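Local coordinates for protein succinate-semialdehyde dehydrogenase (NAD(P)(+)) (Marinobacter aquaeolei, PDB 3RH9) that probably oxidises succinate semialdehyde to succinate with NAD+ or NADP+ as cofactor, as a member of the aldehyde dehydrogenase family, at residues G149-I154 and V227-F232; Y419-D424 and G441-T446; S6-N11 and K85-E90; Q336-V341 and D366-P371. All coordinates share one frame; numbering follows the deposited sequence.

Contacts 1 and 2 are strand pairings in two different mixed sheets, on opposite sides of the chain's centre, with nearest atoms about 18 Å apart. Contact 1 comes closer to the active site: the side chain of Phe232 is about 7 Å from that of Glu256, the predicted active-site residue. In contact 2 the side chain of Tyr419 is about 11 Å from the side chain of Glu256. Contacts 3 and 4 lie away from that site. Contact 3 packs the N-terminal loop 6-11 on the junction of helices 70-86 and 88-99, about 17 Å from contact 1 by nearest atoms. Contact 4 joins a helix to a loop, with nearest atoms about 13 Å from contact 1. Contact 2 also meets the second subunit.

Contact 1 of 4, residues G149-I154 and V227-F232; sequences GVTGLI and VPMLSF
This is a parallel strand pair in the Rossmann-like sheet that forms the cofactor-binding domain of aldehyde dehydrogenases. Strands 151-154 and 229-232 run 4.8 Å apart at an angle of 11°. Both the N and the O of Gly152 bond to strand 229-232: its N donates to Met229 O, and its O accepts from Ser231 N at 2.9 Å. The next bond, Ile154 N to Ser231 O, is nearly straight, with 175° at the hydrogen. Before the strands, Val150 O receives a CA-H contact from Val227 CA at 3.2 Å.

On one face, Thr151 and Met229, a selenomethionine, lie side by side and point the same way. Thr151 CG2 is 3.8 Å from Met229 CB. Further along that face, Leu153 CD2 meets Ser231 CB. On the other face, CB and CG2 of Ile154 both touch Phe232 CD2, and Ile154 CB is 3.9 Å from it. Phe232 CG is anti to the backbone N (chi1 166°), which sets the ring beside Ile154, and the two meet obliquely.

Ser231 OG bonds to Lys167 outside the pair. Strand 178-181 pairs with the far edge of 151-154, while strand 252-256 lies beyond 229-233. Helix 236-245 packs on Phe232 through Val238 and Leu242.

Contact 2 of 4, residues Y419-D424 and G441-T446; sequences YVFTAD and GWNTGT
Val420 makes two backbone bonds across this parallel pair. Its N donates to Gly441 O at 2.8 Å, and its O accepts from Asn443 N at 2.9 Å. The ring of Phe421 then closes over the turn that follows: Asn443 CA sits over one face as a CH-pi contact, 3.8 Å from the ring centroid and 21° off the normal. The CZ end of the ring reaches Thr444 N.

Tyr419 lies along the next residues. Its CG stands beside its own backbone N (chi1 -49°), which carries the ring past Gly441 to the 444-446 carbonyls. Its CD1 is 3.3 Å from Thr444 O, and Thr446 O lies at the ring edge. Gly441, without a side chain, lets the Tyr419 ring pass close by. Tyr419 OH bonds to Val291 O.

Further out, a water donates to Thr422 O and accepts from Trp442 NE1; the water oxygen is 3.2 Å from Trp442 NE1. Arg482 of the second subunit makes a cation-pi contact with Trp442. An ST turn, with Thr446 N donating to Thr444 OG1, shapes the end of the second segment.

The pair belongs to a beta-alpha-beta unit whose helix 425-434 packs on Trp442. Strand 262-265 flanks 417-421, and helix 271-283 touches Tyr419 and Phe421.

Contact 3 of 4, residues S6-N11 and K85-E90; sequences SPLLEN and KENREE
Leu8 lies over the aliphatic part of Glu90, the two side chains sliding past each other in opposite directions. Leu8 CD1 is 3.6 Å from Glu90 CG and 4.0 Å from Glu90 CB. The other methyl of Leu8, CD2, faces Asn87 OD1 at 3.9 Å, and those two side chains cross at a slant. Asn87 is the first residue to leave helical geometry after helix 70-86, and its ND2 bonds back to Gly83 O.

Glu90 carries the polar half of the contact. Its CG is anti to the backbone N (chi1 174°), and the chain then bends at chi2 (65°). This bend turns the carboxylate toward Ser6. Ser6 OG donates to Glu90 OE1, but the spacing is very short and the oxygen is crowded in the model, so its exact place is doubtful. Glu90 OE2 has a second partner, a salt bridge with Arg93. With an alanine in place of Glu90, Arg93 would probably lose its salt-bridge partner and Leu8 CD1 the CG it packs against.

In the fold, this surface contact sets the N-terminal loop, before strand 14-16, against the junction of helices 70-86 and 88-99. Leu8 also packs on Ile91 of helix 88-99 and on Ala192 and Val196 of helix 188-197.

Contact 4 of 4, residues Q336-V341 and D366-P371; sequences QGFDKV and DGLFFP
Phe338 and Phe370 meet at a slant, their ring planes 66° apart and their centroids 5.5 Å from each other. Phe338 reaches its partner with CE2, which is 3.4 Å from Phe370 CD2. Relative to the Phe370 ring, this approach is at the edge, near its plane. Val341 CG1 stands over the Phe370 ring centre, 3.6 Å from the centroid and 13° off the normal, a CH-pi contact. The helix therefore gives Phe370 a methyl over its face and a Phe338 ring carbon at its edge.

Phe338 points out from helix 335-350 with CG anti to its backbone N (chi1 -173°). This sends its ring into the bend of loop 366-371, which runs between strands 354-357 and 373-376 and is packed on the helix, away from the predicted active site. Gly367 O lies over the centre of one ring face, 4.0 Å from Phe338 CZ. Leu368 O and Phe369 O approach the ring obliquely, the latter at 3.6 Å from Phe338 CE2. Phe338 CB touches Leu368 CD2 at 3.9 Å.

Replacing Phe370 by an alanine would probably leave Val341 CG1 without its ring face and open a gap beside Phe338 CE2. Leu364 and Pro392 also pack on Phe370.

The side-chain contact is apolar, rings and methyls fitted together; the polar atoms that touch it are backbone carbonyl oxygens lying against the Phe338 ring.

Contact 1 of 4, residues G149-I154 and V227-F232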
loop_
_atom_site.group_PDB
_atom_site.type_symbol
_atom_site.label_atom_id
_atom_site.label_comp_id
_atom_site.label_asym_id
_atom_site.label_seq_id
_atom_site.Cartn_x
_atom_site.Cartn_y
_atom_site.Cartn_z
ATOM N N GLY A 149 -1.490 -14.443 2.444
ATOM C CA GLY A 149 -1.942 -15.259 3.542
ATOM C C GLY A 149 -3.428 -15.102 3.583
ATOM O O GLY A 149 -4.018 -14.665 2.602
ATOM N N VAL A 150 -4.031 -15.455 4.710
ATOM C CA VAL A 150 -5.478 -15.345 4.871
ATOM C C VAL A 150 -5.933 -13.874 4.935
ATOM O O VAL A 150 -5.453 -13.091 5.769
ATOM C CB VAL A 150 -5.975 -16.128 6.128
ATOM C CG1 VAL A 150 -7.443 -15.888 6.360
ATOM C CG2 VAL A 150 -5.707 -17.604 5.965
ATOM N N THR A 151 -6.857 -13.498 4.060
ATOM C CA THR A 151 -7.315 -12.117 4.047
ATOM C C THR A 151 -8.732 -11.958 4.566
ATOM O O THR A 151 -9.533 -12.865 4.484
ATOM C CB THR A 151 -7.222 -11.508 2.638
ATOM O OG1 THR A 151 -8.007 -12.283 1.722
ATOM C CG2 THR A 151 -5.788 -11.523 2.179
ATOM N N GLY A 152 -9.029 -10.787 5.100
ATOM C CA GLY A 152 -10.381 -10.444 5.464
ATOM C C GLY A 152 -10.954 -9.517 4.424
ATOM O O GLY A 152 -10.426 -8.435 4.193
ATOM N N LEU A 153 -12.029 -9.951 3.782
ATOM C CA LEU A 153 -12.706 -9.146 2.777
ATOM C C LEU A 153 -13.967 -8.482 3.364
ATOM O O LEU A 153 -14.953 -9.181 3.701
ATOM C CB LEU A 153 -13.071 -10.021 1.576
ATOM C CG LEU A 153 -11.924 -10.809 0.941
ATOM C CD1 LEU A 153 -12.281 -11.232 -0.458
ATOM C CD2 LEU A 153 -10.682 -9.975 0.907
ATOM N N ILE A 154 -13.938 -7.151 3.491
ATOM C CA ILE A 154 -15.041 -6.414 4.108
ATOM C C ILE A 154 -15.710 -5.464 3.125
ATOM O O ILE A 154 -15.054 -4.573 2.558
ATOM C CB ILE A 154 -14.557 -5.632 5.338
ATOM C CG1 ILE A 154 -13.554 -6.469 6.119
ATOM C CG2 ILE A 154 -15.713 -5.224 6.224
ATOM C CD1 ILE A 154 -13.098 -5.799 7.395
ATOM N N VAL A 227 -4.200 -13.120 9.795
ATOM C CA VAL A 227 -4.812 -12.283 8.772
ATOM C C VAL A 227 -3.896 -11.124 8.408
ATOM O O VAL A 227 -4.074 -10.021 8.887
ATOM C CB VAL A 227 -6.189 -11.768 9.188
ATOM C CG1 VAL A 227 -6.819 -11.012 8.055
ATOM C CG2 VAL A 227 -7.061 -12.920 9.561
ATOM N N PRO A 228 -2.901 -11.383 7.554
ATOM C CA PRO A 228 -1.876 -10.402 7.201
ATOM C C PRO A 228 -2.426 -9.232 6.402
ATOM O O PRO A 228 -1.824 -8.171 6.389
ATOM C CB PRO A 228 -0.923 -11.201 6.320
ATOM C CG PRO A 228 -1.239 -12.616 6.588
ATOM C CD PRO A 228 -2.674 -12.668 6.888
HETATM N N MSE A 229 -3.550 -9.431 5.730
HETATM C CA MSE A 229 -4.092 -8.389 4.889
HETATM C C MSE A 229 -5.595 -8.211 5.009
HETATM O O MSE A 229 -6.345 -9.178 5.071
HETATM C CB MSE A 229 -3.731 -8.635 3.433
HETATM C CG MSE A 229 -4.646 -7.923 2.477
HETATM SE SE MSE A 229 -3.769 -7.598 0.782
HETATM C CE MSE A 229 -4.963 -6.209 0.083
ATOM N N LEU A 230 -6.017 -6.951 5.008
ATOM C CA LEU A 230 -7.417 -6.600 5.000
ATOM C C LEU A 230 -7.768 -5.819 3.741
ATOM O O LEU A 230 -7.087 -4.854 3.395
ATOM C CB LEU A 230 -7.738 -5.754 6.220
ATOM C CG LEU A 230 -8.269 -6.512 7.431
ATOM C CD1 LEU A 230 -7.178 -7.350 8.048
ATOM C CD2 LEU A 230 -8.815 -5.519 8.425
ATOM N N SER A 231 -8.825 -6.241 3.051
ATOM C CA SER A 231 -9.351 -5.466 1.936
ATOM C C SER A 231 -10.738 -4.933 2.300
ATOM O O SER A 231 -11.701 -5.692 2.377
ATOM C CB SER A 231 -9.388 -6.290 0.644
ATOM O OG SER A 231 -9.785 -5.492 -0.464
ATOM N N PHE A 232 -10.814 -3.621 2.524
ATOM C CA PHE A 232 -12.028 -2.972 3.024
ATOM C C PHE A 232 -12.576 -1.876 2.091
ATOM O O PHE A 232 -11.870 -0.932 1.724
ATOM C CB PHE A 232 -11.780 -2.394 4.430
ATOM C CG PHE A 232 -12.841 -1.425 4.890
ATOM C CD1 PHE A 232 -12.794 -0.075 4.515
ATOM C CD2 PHE A 232 -13.890 -1.854 5.698
ATOM C CE1 PHE A 232 -13.782 0.819 4.933
ATOM C CE2 PHE A 232 -14.880 -0.958 6.122
ATOM C CZ PHE A 232 -14.821 0.375 5.739
#

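Contact 2 of 4, residues Y419-D424 and G441-T446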
loop_
_atom_site.group_PDB
_atom_site.type_symbol
_atom_site.label_atom_id
_atom_site.label_comp_id
_atom_site.label_asym_id
_atom_site.label_seq_id
_atom_site.Cartn_x
_atom_site.Cartn_y
_atom_site.Cartn_z
ATOM N N TYR A 419 -15.247 13.356 -13.652
ATOM C CA TYR A 419 -15.664 13.273 -15.051
ATOM C C TYR A 419 -15.577 14.619 -15.715
ATOM O O TYR A 419 -15.901 15.642 -15.107
ATOM C CB TYR A 419 -17.091 12.756 -15.150
ATOM C CG TYR A 419 -17.309 11.521 -14.342
ATOM C CD1 TYR A 419 -17.088 10.262 -14.888
ATOM C CD2 TYR A 419 -17.712 11.605 -13.015
ATOM C CE1 TYR A 419 -17.273 9.120 -14.139
ATOM C CE2 TYR A 419 -17.894 10.465 -12.259
ATOM C CZ TYR A 419 -17.674 9.236 -12.832
ATOM O OH TYR A 419 -17.871 8.118 -12.087
ATOM N N VAL A 420 -15.144 14.623 -16.967
ATOM C CA VAL A 420 -15.036 15.873 -17.694
ATOM C C VAL A 420 -15.536 15.728 -19.124
ATOM O O VAL A 420 -15.170 14.782 -19.832
ATOM C CB VAL A 420 -13.595 16.389 -17.688
ATOM C CG1 VAL A 420 -12.675 15.404 -18.407
ATOM C CG2 VAL A 420 -13.531 17.785 -18.301
ATOM N N PHE A 421 -16.393 16.662 -19.535
ATOM C CA PHE A 421 -16.905 16.694 -20.900
ATOM C C PHE A 421 -16.442 17.946 -21.590
ATOM O O PHE A 421 -16.574 19.037 -21.053
ATOM C CB PHE A 421 -18.426 16.626 -20.924
ATOM C CG PHE A 421 -18.974 15.286 -20.553
ATOM C CD1 PHE A 421 -18.885 14.820 -19.253
ATOM C CD2 PHE A 421 -19.576 14.483 -21.504
ATOM C CE1 PHE A 421 -19.392 13.585 -18.916
ATOM C CE2 PHE A 421 -20.090 13.246 -21.165
ATOM C CZ PHE A 421 -19.997 12.798 -19.873
ATOM N N THR A 422 -15.902 17.786 -22.788
ATOM C CA THR A 422 -15.356 18.917 -23.511
ATOM C C THR A 422 -14.961 18.479 -24.914
ATOM O O THR A 422 -14.354 17.433 -25.095
ATOM C CB THR A 422 -14.144 19.519 -22.748
ATOM O OG1 THR A 422 -13.657 20.688 -23.416
ATOM C CG2 THR A 422 -13.021 18.499 -22.629
ATOM N N ALA A 423 -15.327 19.274 -25.909
ATOM C CA ALA A 423 -14.974 18.970 -27.290
ATOM C C ALA A 423 -13.477 19.163 -27.495
ATOM O O ALA A 423 -12.895 18.612 -28.428
ATOM C CB ALA A 423 -15.769 19.855 -28.262
ATOM N N ASP A 424 -12.865 19.949 -26.615
ATOM C CA ASP A 424 -11.430 20.198 -26.666
ATOM C C ASP A 424 -10.589 19.071 -26.025
ATOM O O ASP A 424 -10.496 18.957 -24.797
ATOM C CB ASP A 424 -11.116 21.540 -26.007
ATOM C CG ASP A 424 -9.659 21.931 -26.151
ATOM O OD1 ASP A 424 -8.802 21.045 -26.414
ATOM O OD2 ASP A 424 -9.369 23.134 -25.992
ATOM N N GLY A 441 -13.544 10.081 -16.070
ATOM C CA GLY A 441 -14.271 9.873 -17.299
ATOM C C GLY A 441 -13.971 10.992 -18.272
ATOM O O GLY A 441 -14.096 12.175 -17.944
ATOM N N TRP A 442 -13.548 10.603 -19.468
ATOM C CA TRP A 442 -13.385 11.525 -20.571
ATOM C C TRP A 442 -14.608 11.416 -21.508
ATOM O O TRP A 442 -14.802 10.416 -22.190
ATOM C CB TRP A 442 -12.080 11.206 -21.294
ATOM C CG TRP A 442 -11.719 12.170 -22.361
ATOM C CD1 TRP A 442 -12.500 13.172 -22.858
ATOM C CD2 TRP A 442 -10.495 12.205 -23.106
ATOM N NE1 TRP A 442 -11.832 13.846 -23.855
ATOM C CE2 TRP A 442 -10.599 13.269 -24.031
ATOM C CE3 TRP A 442 -9.318 11.445 -23.079
ATOM C CZ2 TRP A 442 -9.568 13.596 -24.919
ATOM C CZ3 TRP A 442 -8.295 11.764 -23.964
ATOM C CH2 TRP A 442 -8.427 12.831 -24.871
ATOM N N ASN A 443 -15.438 12.454 -21.526
ATOM C CA ASN A 443 -16.710 12.435 -22.259
ATOM C C ASN A 443 -17.499 11.146 -22.047
ATOM O O ASN A 443 -18.192 10.675 -22.949
ATOM C CB ASN A 443 -16.532 12.744 -23.755
ATOM C CG ASN A 443 -16.269 14.235 -24.028
ATOM O OD1 ASN A 443 -15.337 14.585 -24.757
ATOM N ND2 ASN A 443 -17.080 15.112 -23.434
ATOM N N THR A 444 -17.386 10.589 -20.843
ATOM C CA THR A 444 -18.253 9.499 -20.388
ATOM C C THR A 444 -18.391 9.577 -18.868
ATOM O O THR A 444 -17.562 10.188 -18.187
ATOM C CB THR A 444 -17.736 8.091 -20.799
ATOM O OG1 THR A 444 -18.592 7.089 -20.249
ATOM C CG2 THR A 444 -16.315 7.840 -20.287
ATOM N N GLY A 445 -19.454 8.971 -18.351
ATOM C CA GLY A 445 -19.712 8.971 -16.925
ATOM C C GLY A 445 -19.669 7.559 -16.368
ATOM O O GLY A 445 -20.067 7.321 -15.227
ATOM N N THR A 446 -19.176 6.620 -17.177
ATOM C CA THR A 446 -19.135 5.225 -16.771
ATOM C C THR A 446 -18.181 5.025 -15.596
ATOM O O THR A 446 -17.222 5.782 -15.421
ATOM C CB THR A 446 -18.740 4.289 -17.927
ATOM O OG1 THR A 446 -18.752 2.925 -17.464
ATOM C CG2 THR A 446 -17.347 4.646 -18.457
HETATM O O HOH W 1 -12.101 15.836 -26.293
#

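Contact 3 of 4, residues S6-N11 and K85-E90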
loop_
_atom_site.group_PDB
_atom_site.type_symbol
_atom_site.label_atom_id
_atom_site.label_comp_id
_atom_site.label_asym_id
_atom_site.label_seq_id
_atom_site.Cartn_x
_atom_site.Cartn_y
_atom_site.Cartn_z
ATOM N N SER A 6 -36.069 -18.699 -0.840
ATOM C CA SER A 6 -35.299 -18.939 -2.048
ATOM C C SER A 6 -34.437 -20.191 -1.876
ATOM O O SER A 6 -33.982 -20.508 -0.781
ATOM C CB SER A 6 -34.444 -17.704 -2.381
ATOM O OG SER A 6 -33.363 -18.020 -3.242
ATOM N N PRO A 7 -34.252 -20.939 -2.956
ATOM C CA PRO A 7 -33.343 -22.082 -2.906
ATOM C C PRO A 7 -31.900 -21.654 -2.599
ATOM O O PRO A 7 -31.180 -22.389 -1.913
ATOM C CB PRO A 7 -33.454 -22.676 -4.318
ATOM C CG PRO A 7 -34.123 -21.590 -5.143
ATOM C CD PRO A 7 -35.042 -20.922 -4.195
ATOM N N LEU A 8 -31.486 -20.484 -3.081
ATOM C CA LEU A 8 -30.153 -19.975 -2.782
ATOM C C LEU A 8 -29.992 -19.578 -1.312
ATOM O O LEU A 8 -28.872 -19.310 -0.860
ATOM C CB LEU A 8 -29.819 -18.773 -3.668
ATOM C CG LEU A 8 -29.801 -19.003 -5.174
ATOM C CD1 LEU A 8 -29.288 -17.756 -5.888
ATOM C CD2 LEU A 8 -28.963 -20.210 -5.534
ATOM N N LEU A 9 -31.101 -19.538 -0.574
ATOM C CA LEU A 9 -31.073 -19.123 0.827
ATOM C C LEU A 9 -31.562 -20.193 1.790
ATOM O O LEU A 9 -32.070 -19.868 2.852
ATOM C CB LEU A 9 -31.899 -17.853 1.026
ATOM C CG LEU A 9 -31.323 -16.613 0.340
ATOM C CD1 LEU A 9 -32.288 -15.439 0.354
ATOM C CD2 LEU A 9 -30.030 -16.247 1.017
ATOM N N GLU A 10 -31.401 -21.461 1.421
ATOM C CA GLU A 10 -31.774 -22.585 2.294
ATOM C C GLU A 10 -30.862 -22.700 3.505
ATOM O O GLU A 10 -31.153 -23.420 4.457
ATOM C CB GLU A 10 -31.721 -23.901 1.531
ATOM C CG GLU A 10 -32.969 -24.229 0.733
ATOM C CD GLU A 10 -32.750 -25.423 -0.175
ATOM O OE1 GLU A 10 -31.879 -25.337 -1.072
ATOM O OE2 GLU A 10 -33.440 -26.450 0.018
ATOM N N ASN A 11 -29.739 -21.998 3.448
ATOM C CA ASN A 11 -28.843 -21.933 4.583
ATOM C C ASN A 11 -28.620 -20.497 4.973
ATOM O O ASN A 11 -27.906 -19.760 4.299
ATOM C CB ASN A 11 -27.535 -22.621 4.260
ATOM C CG ASN A 11 -27.707 -24.105 4.091
ATOM O OD1 ASN A 11 -27.877 -24.837 5.073
ATOM N ND2 ASN A 11 -27.677 -24.567 2.842
ATOM N N LYS A 85 -23.306 -15.934 -13.530
ATOM C CA LYS A 85 -24.105 -15.639 -14.709
ATOM C C LYS A 85 -25.374 -16.490 -14.750
ATOM O O LYS A 85 -26.433 -16.025 -15.194
ATOM C CB LYS A 85 -23.283 -15.827 -15.985
ATOM C CG LYS A 85 -22.280 -14.715 -16.295
ATOM C CD LYS A 85 -21.509 -15.050 -17.575
ATOM C CE LYS A 85 -20.217 -14.233 -17.699
ATOM N NZ LYS A 85 -19.469 -14.530 -18.963
ATOM N N GLU A 86 -25.259 -17.732 -14.281
ATOM C CA GLU A 86 -26.378 -18.664 -14.261
ATOM C C GLU A 86 -27.444 -18.297 -13.254
ATOM O O GLU A 86 -28.632 -18.446 -13.521
ATOM C CB GLU A 86 -25.894 -20.055 -13.909
ATOM C CG GLU A 86 -24.957 -20.634 -14.914
ATOM C CD GLU A 86 -24.519 -21.998 -14.494
ATOM O OE1 GLU A 86 -25.342 -22.685 -13.853
ATOM O OE2 GLU A 86 -23.359 -22.376 -14.785
ATOM N N ASN A 87 -27.021 -17.857 -12.076
ATOM C CA ASN A 87 -27.964 -17.548 -11.020
ATOM C C ASN A 87 -28.172 -16.058 -10.953
ATOM O O ASN A 87 -28.401 -15.494 -9.888
ATOM C CB ASN A 87 -27.471 -18.097 -9.690
ATOM C CG ASN A 87 -27.161 -19.570 -9.766
ATOM O OD1 ASN A 87 -27.947 -20.406 -9.318
ATOM N ND2 ASN A 87 -26.025 -19.901 -10.361
ATOM N N ARG A 88 -28.105 -15.439 -12.122
ATOM C CA ARG A 88 -28.110 -13.996 -12.258
ATOM C C ARG A 88 -29.470 -13.356 -11.955
ATOM O O ARG A 88 -29.552 -12.196 -11.552
ATOM C CB ARG A 88 -27.627 -13.644 -13.669
ATOM C CG ARG A 88 -28.337 -12.497 -14.313
ATOM C CD ARG A 88 -28.134 -12.493 -15.805
ATOM N NE ARG A 88 -29.253 -11.789 -16.401
ATOM C CZ ARG A 88 -29.297 -10.477 -16.617
ATOM N NH1 ARG A 88 -28.254 -9.703 -16.320
ATOM N NH2 ARG A 88 -30.390 -9.936 -17.149
ATOM N N GLU A 89 -30.544 -14.110 -12.123
ATOM C CA GLU A 89 -31.853 -13.525 -11.917
ATOM C C GLU A 89 -32.341 -13.688 -10.484
ATOM O O GLU A 89 -33.032 -12.810 -9.961
ATOM C CB GLU A 89 -32.861 -14.076 -12.927
ATOM C CG GLU A 89 -34.306 -13.984 -12.486
ATOM C CD GLU A 89 -35.273 -14.380 -13.582
ATOM O OE1 GLU A 89 -34.932 -14.188 -14.771
ATOM O OE2 GLU A 89 -36.376 -14.872 -13.255
ATOM N N GLU A 90 -31.972 -14.792 -9.840
ATOM C CA GLU A 90 -32.396 -15.032 -8.454
ATOM C C GLU A 90 -31.537 -14.284 -7.436
ATOM O O GLU A 90 -32.001 -13.941 -6.341
ATOM C CB GLU A 90 -32.414 -16.528 -8.135
ATOM C CG GLU A 90 -32.694 -16.848 -6.676
ATOM C CD GLU A 90 -34.089 -16.430 -6.213
ATOM O OE1 GLU A 90 -34.410 -16.628 -5.019
ATOM O OE2 GLU A 90 -34.871 -15.911 -7.042
#

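Contact 4 of 4, residues Q336-V341 and D366-P371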
loop_
_atom_site.group_PDB
_atom_site.type_symbol
_atom_site.label_atom_id
_atom_site.label_comp_id
_atom_site.label_asym_id
_atom_site.label_seq_id
_atom_site.Cartn_x
_atom_site.Cartn_y
_atom_site.Cartn_z
ATOM N N GLN A 336 -31.279 6.970 7.951
ATOM C CA GLN A 336 -30.134 7.851 8.098
ATOM C C GLN A 336 -29.745 8.428 6.725
ATOM O O GLN A 336 -29.556 9.652 6.587
ATOM C CB GLN A 336 -28.969 7.116 8.760
ATOM C CG GLN A 336 -27.837 8.015 9.242
ATOM C CD GLN A 336 -26.590 7.211 9.650
ATOM O OE1 GLN A 336 -25.613 7.140 8.896
ATOM N NE2 GLN A 336 -26.635 6.585 10.831
ATOM N N GLY A 337 -29.660 7.551 5.719
ATOM C CA GLY A 337 -29.349 7.946 4.357
ATOM C C GLY A 337 -30.377 8.900 3.772
ATOM O O GLY A 337 -30.037 9.933 3.192
ATOM N N PHE A 338 -31.647 8.552 3.939
ATOM C CA PHE A 338 -32.742 9.416 3.535
ATOM C C PHE A 338 -32.650 10.800 4.200
ATOM O O PHE A 338 -32.732 11.824 3.538
ATOM C CB PHE A 338 -34.080 8.743 3.852
ATOM C CG PHE A 338 -35.257 9.488 3.329
ATOM C CD1 PHE A 338 -36.035 10.260 4.169
ATOM C CD2 PHE A 338 -35.579 9.444 1.985
ATOM C CE1 PHE A 338 -37.124 10.968 3.676
ATOM C CE2 PHE A 338 -36.660 10.148 1.492
ATOM C CZ PHE A 338 -37.430 10.911 2.341
ATOM N N ASP A 339 -32.469 10.839 5.512
ATOM C CA ASP A 339 -32.415 12.121 6.196
ATOM C C ASP A 339 -31.271 12.993 5.675
ATOM O O ASP A 339 -31.412 14.204 5.568
ATOM C CB ASP A 339 -32.343 11.932 7.716
ATOM C CG ASP A 339 -33.645 11.397 8.288
ATOM O OD1 ASP A 339 -34.633 11.334 7.536
ATOM O OD2 ASP A 339 -33.694 11.026 9.479
ATOM N N LYS A 340 -30.142 12.377 5.346
ATOM C CA LYS A 340 -29.012 13.123 4.810
ATOM C C LYS A 340 -29.346 13.736 3.450
ATOM O O LYS A 340 -29.104 14.927 3.217
ATOM C CB LYS A 340 -27.773 12.235 4.705
ATOM C CG LYS A 340 -26.508 12.986 4.286
ATOM C CD LYS A 340 -25.263 12.125 4.376
ATOM C CE LYS A 340 -24.023 12.996 4.272
ATOM N NZ LYS A 340 -22.795 12.259 4.666
ATOM N N VAL A 341 -29.903 12.936 2.547
ATOM C CA VAL A 341 -30.283 13.486 1.256
ATOM C C VAL A 341 -31.258 14.637 1.481
ATOM O O VAL A 341 -31.162 15.679 0.822
ATOM C CB VAL A 341 -30.867 12.446 0.281
ATOM C CG1 VAL A 341 -31.076 13.078 -1.077
ATOM C CG2 VAL A 341 -29.937 11.275 0.148
ATOM N N ASP A 366 -43.444 9.494 3.250
ATOM C CA ASP A 366 -43.171 8.829 4.519
ATOM C C ASP A 366 -42.268 7.618 4.329
ATOM O O ASP A 366 -41.967 6.907 5.291
ATOM C CB ASP A 366 -44.480 8.321 5.095
ATOM C CG ASP A 366 -45.156 7.328 4.165
ATOM O OD1 ASP A 366 -45.655 7.763 3.097
ATOM O OD2 ASP A 366 -45.156 6.116 4.494
ATOM N N GLY A 367 -41.866 7.360 3.087
ATOM C CA GLY A 367 -41.068 6.183 2.808
ATOM C C GLY A 367 -39.582 6.469 2.837
ATOM O O GLY A 367 -39.128 7.456 3.417
ATOM N N LEU A 368 -38.815 5.585 2.218
ATOM C CA LEU A 368 -37.421 5.862 1.967
ATOM C C LEU A 368 -37.293 6.284 0.515
ATOM O O LEU A 368 -36.181 6.395 -0.015
ATOM C CB LEU A 368 -36.575 4.629 2.248
ATOM C CG LEU A 368 -36.566 4.279 3.735
ATOM C CD1 LEU A 368 -35.664 3.097 4.037
ATOM C CD2 LEU A 368 -36.135 5.501 4.513
ATOM N N PHE A 369 -38.437 6.524 -0.127
ATOM C CA PHE A 369 -38.439 6.917 -1.537
ATOM C C PHE A 369 -38.113 8.395 -1.713
ATOM O O PHE A 369 -38.827 9.280 -1.234
ATOM C CB PHE A 369 -39.762 6.571 -2.229
ATOM C CG PHE A 369 -40.140 5.127 -2.126
ATOM C CD1 PHE A 369 -39.687 4.214 -3.058
ATOM C CD2 PHE A 369 -40.957 4.683 -1.093
ATOM C CE1 PHE A 369 -40.036 2.859 -2.962
ATOM C CE2 PHE A 369 -41.320 3.347 -0.989
ATOM C CZ PHE A 369 -40.853 2.427 -1.924
ATOM N N PHE A 370 -37.014 8.658 -2.402
ATOM C CA PHE A 370 -36.602 10.019 -2.649
ATOM C C PHE A 370 -36.534 10.257 -4.148
ATOM O O PHE A 370 -35.808 9.576 -4.863
ATOM C CB PHE A 370 -35.255 10.276 -1.994
ATOM C CG PHE A 370 -34.952 11.725 -1.794
ATOM C CD1 PHE A 370 -34.709 12.548 -2.877
ATOM C CD2 PHE A 370 -34.904 12.264 -0.516
ATOM C CE1 PHE A 370 -34.431 13.878 -2.693
ATOM C CE2 PHE A 370 -34.621 13.596 -0.330
ATOM C CZ PHE A 370 -34.388 14.407 -1.420
ATOM N N PRO A 371 -37.300 11.240 -4.623
ATOM C CA PRO A 371 -37.491 11.569 -6.037
ATOM C C PRO A 371 -36.254 12.200 -6.665
ATOM O O PRO A 371 -35.573 12.992 -6.028
ATOM C CB PRO A 371 -38.610 12.615 -5.999
ATOM C CG PRO A 371 -39.131 12.608 -4.597
ATOM C CD PRO A 371 -38.011 12.176 -3.747
#